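Local atomic coordinates of SusD homolog (PDB entry 4MRU), a protein that probably binds glycans, perhaps mucin O-glycans, at the outer membrane as a SusD-like lipoprotein of a Bacteroides species. Residues I28-P37 with L113-V121; F45-Y54 with Y69-W78. All blocks are in the same frame, centred on the assembly; numbering follows the deposited sequence.

Interaction 1. Residues I28-P37 with L113-V121; sequences IRGLQGLVIP and LRVTIMQRV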
loop_
_atom_site.group_PDB
_atom_site.type_symbol
_atom_site.label_atom_id
_atom_site.label_comp_id
_atom_site.label_asym_id
_atom_site.label_seq_id
_atom_site.Cartn_x
_atom_site.Cartn_y
_atom_site.Cartn_z
ATOM N N ILE A 28 0.072 5.592 21.712
ATOM C CA ILE A 28 0.146 6.213 20.409
ATOM C C ILE A 28 1.243 5.551 19.547
ATOM O O ILE A 28 1.004 5.240 18.389
ATOM C CB ILE A 28 0.388 7.738 20.559
ATOM C CG1 ILE A 28 -0.878 8.397 21.148
ATOM C CG2 ILE A 28 0.769 8.344 19.235
ATOM C CD1 ILE A 28 -0.740 9.883 21.381
ATOM N N ARG A 29 2.431 5.306 20.114
ATOM C CA ARG A 29 3.483 4.605 19.339
ATOM C C ARG A 29 3.045 3.178 18.942
ATOM O O ARG A 29 3.404 2.703 17.882
ATOM C CB ARG A 29 4.778 4.553 20.095
ATOM C CG ARG A 29 5.488 5.898 20.213
ATOM C CD ARG A 29 6.713 5.793 21.143
ATOM N NE ARG A 29 7.397 7.068 21.090
ATOM C CZ ARG A 29 7.264 8.059 21.966
ATOM N NH1 ARG A 29 6.600 7.892 23.117
ATOM N NH2 ARG A 29 7.856 9.213 21.702
ATOM N N GLY A 30 2.302 2.513 19.822
ATOM C CA GLY A 30 1.763 1.213 19.546
ATOM C C GLY A 30 0.848 1.254 18.317
ATOM O O GLY A 30 0.955 0.425 17.436
ATOM N N LEU A 31 -0.063 2.226 18.292
ATOM C CA LEU A 31 -0.908 2.448 17.144
ATOM C C LEU A 31 -0.124 2.815 15.882
ATOM O O LEU A 31 -0.411 2.313 14.778
ATOM C CB LEU A 31 -1.942 3.543 17.478
ATOM C CG LEU A 31 -3.045 3.176 18.467
ATOM C CD1 LEU A 31 -3.793 4.437 18.911
ATOM C CD2 LEU A 31 -4.006 2.150 17.868
ATOM N N GLN A 32 0.862 3.709 16.003
ATOM C CA GLN A 32 1.676 4.081 14.839
ATOM C C GLN A 32 2.402 2.870 14.253
ATOM O O GLN A 32 2.595 2.771 13.035
ATOM C CB GLN A 32 2.676 5.189 15.209
ATOM C CG GLN A 32 1.973 6.477 15.583
ATOM C CD GLN A 32 2.881 7.639 15.986
ATOM O OE1 GLN A 32 3.988 7.473 16.505
ATOM N NE2 GLN A 32 2.379 8.824 15.782
ATOM N N GLY A 33 2.745 1.914 15.119
ATOM C CA GLY A 33 3.358 0.666 14.701
ATOM C C GLY A 33 2.446 -0.390 14.148
ATOM O O GLY A 33 2.887 -1.495 13.865
ATOM N N LEU A 34 1.171 -0.066 14.000
ATOM C CA LEU A 34 0.200 -0.999 13.369
ATOM C C LEU A 34 -0.268 -0.525 12.008
ATOM O O LEU A 34 -1.170 -1.128 11.382
ATOM C CB LEU A 34 -0.977 -1.146 14.304
ATOM C CG LEU A 34 -0.695 -2.030 15.524
ATOM C CD1 LEU A 34 -1.757 -1.834 16.598
ATOM C CD2 LEU A 34 -0.609 -3.494 15.122
ATOM N N VAL A 35 0.285 0.579 11.553
ATOM C CA VAL A 35 0.024 1.112 10.217
ATOM C C VAL A 35 0.881 0.295 9.263
ATOM O O VAL A 35 0.389 -0.664 8.651
ATOM C CB VAL A 35 0.269 2.642 10.135
ATOM C CG1 VAL A 35 0.140 3.140 8.706
ATOM C CG2 VAL A 35 -0.709 3.372 11.033
ATOM N N ILE A 36 2.182 0.590 9.187
ATOM C CA ILE A 36 3.067 -0.337 8.523
ATOM C C ILE A 36 3.631 -1.093 9.698
ATOM O O ILE A 36 4.248 -0.478 10.589
ATOM C CB ILE A 36 4.185 0.329 7.717
ATOM C CG1 ILE A 36 3.646 1.326 6.681
ATOM C CG2 ILE A 36 5.015 -0.740 7.018
ATOM C CD1 ILE A 36 3.022 0.730 5.460
ATOM N N PRO A 37 3.327 -2.392 9.800
ATOM C CA PRO A 37 3.672 -3.078 11.066
ATOM C C PRO A 37 5.166 -3.008 11.446
ATOM O O PRO A 37 6.066 -3.367 10.679
ATOM C CB PRO A 37 3.247 -4.511 10.826
ATOM C CG PRO A 37 2.842 -4.588 9.408
ATOM C CD PRO A 37 2.620 -3.269 8.850
ATOM N N LEU A 113 -5.557 7.561 13.673
ATOM C CA LEU A 113 -4.691 6.415 13.553
ATOM C C LEU A 113 -5.514 5.155 13.327
ATOM O O LEU A 113 -5.126 4.308 12.526
ATOM C CB LEU A 113 -3.825 6.269 14.779
ATOM C CG LEU A 113 -2.747 7.337 14.869
ATOM C CD1 LEU A 113 -2.155 7.299 16.248
ATOM C CD2 LEU A 113 -1.659 7.165 13.801
ATOM N N ARG A 114 -6.662 5.037 13.981
ATOM C CA ARG A 114 -7.506 3.880 13.742
ATOM C C ARG A 114 -7.968 3.822 12.269
ATOM O O ARG A 114 -7.956 2.758 11.647
ATOM C CB ARG A 114 -8.678 3.883 14.680
ATOM C CG ARG A 114 -9.740 2.859 14.304
ATOM C CD ARG A 114 -10.684 2.721 15.475
ATOM N NE ARG A 114 -11.879 1.955 15.149
ATOM C CZ ARG A 114 -13.041 2.467 14.781
ATOM N NH1 ARG A 114 -13.229 3.786 14.627
ATOM N NH2 ARG A 114 -14.047 1.638 14.568
ATOM N N VAL A 115 -8.394 4.948 11.720
ATOM C CA VAL A 115 -8.759 4.972 10.335
ATOM C C VAL A 115 -7.555 4.553 9.480
ATOM O O VAL A 115 -7.682 3.772 8.550
ATOM C CB VAL A 115 -9.244 6.363 9.891
ATOM C CG1 VAL A 115 -9.360 6.427 8.387
ATOM C CG2 VAL A 115 -10.576 6.712 10.559
ATOM N N THR A 116 -6.391 5.115 9.756
ATOM C CA THR A 116 -5.220 4.826 8.945
ATOM C C THR A 116 -4.884 3.312 8.950
ATOM O O THR A 116 -4.571 2.743 7.927
ATOM C CB THR A 116 -4.022 5.671 9.443
ATOM O OG1 THR A 116 -4.377 7.057 9.424
ATOM C CG2 THR A 116 -2.777 5.433 8.597
ATOM N N ILE A 117 -4.930 2.679 10.117
ATOM C CA ILE A 117 -4.667 1.251 10.247
ATOM C C ILE A 117 -5.689 0.445 9.454
ATOM O O ILE A 117 -5.361 -0.455 8.682
ATOM C CB ILE A 117 -4.764 0.812 11.724
ATOM C CG1 ILE A 117 -3.620 1.398 12.511
ATOM C CG2 ILE A 117 -4.733 -0.709 11.837
ATOM C CD1 ILE A 117 -3.833 1.421 14.020
HETATM N N MSE A 118 -6.954 0.789 9.666
HETATM C CA MSE A 118 -8.023 -0.051 9.175
HETATM C C MSE A 118 -8.402 0.208 7.723
HETATM O O MSE A 118 -9.052 -0.646 7.098
HETATM C CB MSE A 118 -9.252 0.164 10.042
HETATM C CG MSE A 118 -9.045 -0.322 11.477
HETATM SE SE MSE A 118 -8.632 -2.267 11.522
HETATM C CE MSE A 118 -7.908 -2.406 13.360
ATOM N N GLN A 119 -8.036 1.358 7.165
ATOM C CA GLN A 119 -8.212 1.566 5.718
ATOM C C GLN A 119 -7.516 0.434 4.941
ATOM O O GLN A 119 -8.050 -0.112 3.955
ATOM C CB GLN A 119 -7.704 2.952 5.281
ATOM C CG GLN A 119 -7.660 3.216 3.765
ATOM C CD GLN A 119 -6.251 3.062 3.235
ATOM O OE1 GLN A 119 -5.404 3.922 3.456
ATOM N NE2 GLN A 119 -5.977 1.952 2.568
ATOM N N ARG A 120 -6.348 0.040 5.408
ATOM C CA ARG A 120 -5.575 -1.007 4.766
ATOM C C ARG A 120 -6.307 -2.347 4.917
ATOM O O ARG A 120 -6.402 -3.135 3.972
ATOM C CB ARG A 120 -4.184 -1.104 5.355
ATOM C CG ARG A 120 -3.224 0.007 4.943
ATOM C CD ARG A 120 -2.183 0.285 5.990
ATOM N NE ARG A 120 -1.521 -0.943 6.467
ATOM C CZ ARG A 120 -0.499 -1.527 5.845
ATOM N NH1 ARG A 120 -0.039 -1.050 4.685
ATOM N NH2 ARG A 120 0.008 -2.620 6.339
ATOM N N VAL A 121 -6.818 -2.611 6.105
ATOM C CA VAL A 121 -7.456 -3.893 6.366
ATOM C C VAL A 121 -8.732 -4.082 5.547
ATOM O O VAL A 121 -8.939 -5.132 4.969
ATOM C CB VAL A 121 -7.754 -4.063 7.874
ATOM C CG1 VAL A 121 -8.415 -5.389 8.167
ATOM C CG2 VAL A 121 -6.441 -3.940 8.666
HETATM O O HOH W 1 -2.525 -1.711 8.965
#
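In the mainly helical, TPR-like body, Leu31 and Val35 at the end of helix 24-32 and in the turn beyond it pack on Leu113, Thr116 and Ile117 of helix 104-125. The short helix segments run nearly parallel, at 23°, with axes 10.4 Å apart, a gap filled by branched aliphatic side chains. Leu113 sends CD1 to Leu31 CB (4.0 Å) and CD2 against CG of Gln32, whose amide turns off to Asp185. Ile117 meets Leu31 at about a right angle, CD1 against CD2 at 3.9 Å. Beyond the helix Val35 closes in, CG1 lying 3.7 Å from Thr116 CG2. That methyl is available because it stands anti to the backbone N (chi1 -56° for OG1), leaving the hydroxyl to bond Leu112 O within its own helix. Arg120 finishes the contact: NH2 forms a salt bridge with Glu47, Val35 O sits over one guanidinium face, too badly angled for a hydrogen bond, and a water in the guanidinium plane accepts from Arg120 NE (2.8 Å) and can donate to Leu34 O (2.8 Å), one of several nearby acceptors. The result is aliphatic packing between near-parallel helices of a TPR-like fold, with a buried arginine at its loop end.

Interaction 2. Residues F45-Y54 with Y69-W78; sequences FMEAMCGGSY and YSTYNPKTDW. With EDO (1,2-ethanediol), chain G.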
loop_
_atom_site.group_PDB
_atom_site.type_symbol
_atom_site.label_atom_id
_atom_site.label_comp_id
_atom_site.label_asym_id
_atom_site.label_seq_id
_atom_site.Cartn_x
_atom_site.Cartn_y
_atom_site.Cartn_z
ATOM N N PHE A 45 4.159 -11.367 7.068
ATOM C CA PHE A 45 2.928 -11.812 6.423
ATOM C C PHE A 45 2.268 -10.683 5.649
ATOM O O PHE A 45 1.952 -10.835 4.473
ATOM C CB PHE A 45 1.943 -12.348 7.441
ATOM C CG PHE A 45 2.434 -13.566 8.187
ATOM C CD1 PHE A 45 2.608 -14.767 7.515
ATOM C CD2 PHE A 45 2.725 -13.501 9.511
ATOM C CE1 PHE A 45 3.088 -15.873 8.172
ATOM C CE2 PHE A 45 3.179 -14.623 10.205
ATOM C CZ PHE A 45 3.349 -15.807 9.529
HETATM N N MSE A 46 2.021 -9.567 6.315
HETATM C CA MSE A 46 1.175 -8.505 5.724
HETATM C C MSE A 46 1.911 -7.741 4.654
HETATM O O MSE A 46 1.372 -7.470 3.586
HETATM C CB MSE A 46 0.714 -7.581 6.844
HETATM C CG MSE A 46 -0.289 -6.557 6.376
HETATM SE SE MSE A 46 -0.903 -5.658 8.030
HETATM C CE MSE A 46 -2.611 -4.984 7.194
ATOM N N GLU A 47 3.177 -7.427 4.901
ATOM C CA GLU A 47 3.945 -6.604 3.984
ATOM C C GLU A 47 4.859 -7.367 3.029
ATOM O O GLU A 47 4.914 -7.051 1.842
ATOM C CB GLU A 47 4.810 -5.650 4.797
ATOM C CG GLU A 47 4.004 -4.673 5.597
ATOM C CD GLU A 47 3.328 -3.645 4.728
ATOM O OE1 GLU A 47 3.956 -3.125 3.753
ATOM O OE2 GLU A 47 2.182 -3.310 5.045
ATOM N N ALA A 48 5.640 -8.308 3.541
ATOM C CA ALA A 48 6.650 -8.958 2.718
ATOM C C ALA A 48 6.002 -9.994 1.775
ATOM O O ALA A 48 6.143 -9.934 0.561
ATOM C CB ALA A 48 7.726 -9.603 3.598
HETATM N N MSE A 49 5.221 -10.868 2.361
HETATM C CA MSE A 49 4.513 -11.915 1.592
HETATM C C MSE A 49 3.317 -11.356 0.851
HETATM O O MSE A 49 3.192 -11.550 -0.365
HETATM C CB MSE A 49 4.089 -12.988 2.552
HETATM C CG MSE A 49 5.225 -13.813 3.091
HETATM SE SE MSE A 49 4.332 -15.156 4.216
HETATM C CE MSE A 49 5.836 -15.769 5.343
ATOM N N CYS A 50 2.381 -10.730 1.556
ATOM C CA CYS A 50 1.120 -10.293 0.892
ATOM C C CYS A 50 1.286 -9.042 -0.038
ATOM O O CYS A 50 1.240 -9.169 -1.272
ATOM C CB CYS A 50 0.044 -10.085 1.953
ATOM S SG CYS A 50 -1.567 -9.555 1.276
ATOM N N GLY A 51 1.549 -7.855 0.546
ATOM C CA GLY A 51 1.769 -6.660 -0.235
ATOM C C GLY A 51 2.895 -6.863 -1.239
ATOM O O GLY A 51 2.797 -6.475 -2.396
ATOM N N GLY A 52 3.977 -7.482 -0.780
ATOM C CA GLY A 52 5.149 -7.676 -1.615
ATOM C C GLY A 52 4.881 -8.483 -2.862
ATOM O O GLY A 52 5.266 -8.076 -3.974
ATOM N N SER A 53 4.228 -9.620 -2.709
ATOM C CA SER A 53 3.945 -10.465 -3.851
ATOM C C SER A 53 2.898 -9.836 -4.786
ATOM O O SER A 53 3.017 -9.909 -6.005
ATOM C CB SER A 53 3.452 -11.875 -3.415
ATOM O OG SER A 53 4.434 -12.530 -2.643
ATOM N N TYR A 54 1.864 -9.237 -4.231
ATOM C CA TYR A 54 0.760 -8.817 -5.080
ATOM C C TYR A 54 1.013 -7.441 -5.734
ATOM O O TYR A 54 0.282 -7.052 -6.623
ATOM C CB TYR A 54 -0.521 -8.845 -4.269
ATOM C CG TYR A 54 -0.826 -10.224 -3.652
ATOM C CD1 TYR A 54 -0.345 -11.398 -4.244
ATOM C CD2 TYR A 54 -1.642 -10.353 -2.544
ATOM C CE1 TYR A 54 -0.626 -12.645 -3.705
ATOM C CE2 TYR A 54 -1.948 -11.602 -2.005
ATOM C CZ TYR A 54 -1.439 -12.745 -2.588
ATOM O OH TYR A 54 -1.703 -13.977 -2.079
ATOM N N TYR A 69 1.695 -17.031 -0.273
ATOM C CA TYR A 69 0.907 -15.932 -0.771
ATOM C C TYR A 69 1.174 -15.765 -2.272
ATOM O O TYR A 69 0.203 -15.611 -3.056
ATOM C CB TYR A 69 1.206 -14.620 -0.039
ATOM C CG TYR A 69 0.531 -14.458 1.328
ATOM C CD1 TYR A 69 1.041 -15.058 2.471
ATOM C CD2 TYR A 69 -0.624 -13.708 1.453
ATOM C CE1 TYR A 69 0.427 -14.881 3.718
ATOM C CE2 TYR A 69 -1.258 -13.547 2.681
ATOM C CZ TYR A 69 -0.740 -14.130 3.801
ATOM O OH TYR A 69 -1.374 -13.914 4.988
ATOM N N SER A 70 2.442 -15.844 -2.700
ATOM C CA SER A 70 2.791 -15.528 -4.123
ATOM C C SER A 70 2.180 -16.510 -5.142
ATOM O O SER A 70 1.959 -16.142 -6.310
ATOM C CB SER A 70 4.282 -15.461 -4.323
ATOM O OG SER A 70 4.863 -16.695 -4.015
ATOM N N THR A 71 1.883 -17.723 -4.691
ATOM C CA THR A 71 1.236 -18.747 -5.554
ATOM C C THR A 71 -0.269 -18.906 -5.271
ATOM O O THR A 71 -0.919 -19.843 -5.766
ATOM C CB THR A 71 1.971 -20.102 -5.470
ATOM O OG1 THR A 71 2.094 -20.536 -4.111
ATOM C CG2 THR A 71 3.337 -19.967 -6.133
ATOM N N TYR A 72 -0.799 -17.976 -4.501
ATOM C CA TYR A 72 -2.236 -17.811 -4.217
ATOM C C TYR A 72 -2.798 -18.885 -3.283
ATOM O O TYR A 72 -4.016 -19.053 -3.208
ATOM C CB TYR A 72 -3.070 -17.737 -5.523
ATOM C CG TYR A 72 -2.660 -16.671 -6.529
ATOM C CD1 TYR A 72 -1.937 -15.556 -6.174
ATOM C CD2 TYR A 72 -3.027 -16.789 -7.868
ATOM C CE1 TYR A 72 -1.654 -14.560 -7.098
ATOM C CE2 TYR A 72 -2.685 -15.831 -8.814
ATOM C CZ TYR A 72 -1.974 -14.714 -8.423
ATOM O OH TYR A 72 -1.662 -13.751 -9.353
ATOM N N ASN A 73 -1.915 -19.585 -2.559
ATOM C CA ASN A 73 -2.359 -20.647 -1.661
ATOM C C ASN A 73 -1.649 -20.525 -0.329
ATOM O O ASN A 73 -1.106 -21.492 0.176
ATOM C CB ASN A 73 -2.179 -22.037 -2.290
ATOM C CG ASN A 73 -0.738 -22.444 -2.419
ATOM O OD1 ASN A 73 0.156 -21.612 -2.606
ATOM N ND2 ASN A 73 -0.502 -23.736 -2.304
ATOM N N PRO A 74 -1.697 -19.332 0.276
ATOM C CA PRO A 74 -1.022 -19.205 1.556
ATOM C C PRO A 74 -1.520 -20.248 2.556
ATOM O O PRO A 74 -2.712 -20.529 2.624
ATOM C CB PRO A 74 -1.403 -17.804 2.020
ATOM C CG PRO A 74 -2.657 -17.446 1.296
ATOM C CD PRO A 74 -2.551 -18.175 -0.020
ATOM N N LYS A 75 -0.594 -20.826 3.299
ATOM C CA LYS A 75 -0.941 -21.730 4.363
ATOM C C LYS A 75 -1.989 -21.078 5.263
ATOM O O LYS A 75 -1.893 -19.890 5.575
ATOM C CB LYS A 75 0.281 -22.063 5.155
ATOM C CG LYS A 75 0.063 -23.126 6.171
ATOM C CD LYS A 75 1.371 -23.467 6.833
ATOM C CE LYS A 75 1.127 -24.632 7.789
ATOM N NZ LYS A 75 2.324 -24.826 8.621
ATOM N N THR A 76 -2.986 -21.857 5.651
ATOM C CA THR A 76 -4.175 -21.345 6.342
ATOM C C THR A 76 -3.824 -20.466 7.552
ATOM O O THR A 76 -4.347 -19.398 7.687
ATOM C CB THR A 76 -5.051 -22.497 6.832
ATOM O OG1 THR A 76 -5.397 -23.292 5.722
ATOM C CG2 THR A 76 -6.332 -21.982 7.488
ATOM N N ASP A 77 -2.945 -20.928 8.426
ATOM C CA ASP A 77 -2.657 -20.140 9.631
ATOM C C ASP A 77 -1.746 -18.921 9.327
ATOM O O ASP A 77 -1.599 -18.053 10.146
ATOM C CB ASP A 77 -2.163 -21.033 10.816
ATOM C CG ASP A 77 -0.840 -21.714 10.580
ATOM O OD1 ASP A 77 -0.211 -21.488 9.538
ATOM O OD2 ASP A 77 -0.428 -22.503 11.473
ATOM N N TRP A 78 -1.194 -18.827 8.124
ATOM C CA TRP A 78 -0.509 -17.624 7.701
ATOM C C TRP A 78 -1.479 -16.511 7.314
ATOM O O TRP A 78 -1.068 -15.348 7.090
ATOM C CB TRP A 78 0.386 -17.935 6.522
ATOM C CG TRP A 78 1.540 -18.797 6.825
ATOM C CD1 TRP A 78 1.776 -19.497 7.945
ATOM C CD2 TRP A 78 2.638 -19.055 5.943
ATOM N NE1 TRP A 78 2.958 -20.191 7.837
ATOM C CE2 TRP A 78 3.529 -19.913 6.627
ATOM C CE3 TRP A 78 2.967 -18.620 4.657
ATOM C CZ2 TRP A 78 4.728 -20.370 6.056
ATOM C CZ3 TRP A 78 4.167 -19.085 4.082
ATOM C CH2 TRP A 78 5.036 -19.935 4.795
HETATM C C1 EDO G . 0.106 -10.674 -10.762
HETATM O O1 EDO G . 0.076 -9.555 -9.880
HETATM C C2 EDO G . 0.643 -11.896 -10.032
HETATM O O2 EDO G . -0.022 -12.088 -8.761
#
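Residues 45-54 of helix 40-54, widened by a pi-type turn, approach the loop 69-78 most closely where Ser53 and Ser70 have their CA atoms 5.2 Å apart, beside the type I beta turn from Tyr69 to Tyr72. Tyr69 fills the space between the backbones. Cys50 N and Phe45 O, hydrogen-bonded to each other in the wide turn, lie over the rim of one ring face, and Pro74 CB covers the centre of the other. The Tyr69 hydroxyl donates to Trp78 O (2.6 Å), holding the ring's far end. Tyr54 OH donates to Tyr69 O (2.7 Å) from 37° out of the carbonyl plane; Tyr72 N reaches the same oxygen from the opposite face. Tyr54 CE1 also lies 4.0 Å from Tyr72 CE1, and Tyr72 OH makes a hydrogen bond, doubtfully short and of undecided direction, to O2 of an ethanediol. Ser53 OG, small enough to fit here, bonds back to Met49 O and touches Ser70 CB at 3.4 Å. Met49, present as selenomethionine, has an extended chain (chi2 -177°): SE makes oblique Met-aromatic contacts with Tyr69 and Trp78, while CE lies over the six-membered ring of Trp78, 4.2 Å from its centroid, as a CH-pi contact. On that indole face Phe45 CE1 rests 3.6 Å from Trp78 CG, the rings oblique; Lys75 CB covers the other. Around this cluster, Phe45 and Tyr69 reach helix 81-100, Cys50 leans on helix 427-437, and Met49 meets Tyr258 of strand 258-260.

In the fold
Both segments of interaction 2 fall between those of interaction 1 in the sequence, and helix 24-32 is followed, after the turn that includes Val35 and Pro37, by helix 40-54. Although their centres lie 20 Å apart, the contacts meet at Arg120: its NH2 forms a salt bridge with Glu47 OE2 at 2.6 Å, which probably offsets the cost of burying two charges. Met46 SE packs 3.6 Å from the same Arg120 NH2, and Pro37 CD lies 3.8 Å from Glu47 CG. Glu47 does not touch 69-78, so residues of one helix serve two different contacts. Asn373, a magnesium ligand, is remote from both contacts. The ethanediol molecules near Arg120 and Tyr72 probably come from the crystallisation liquor.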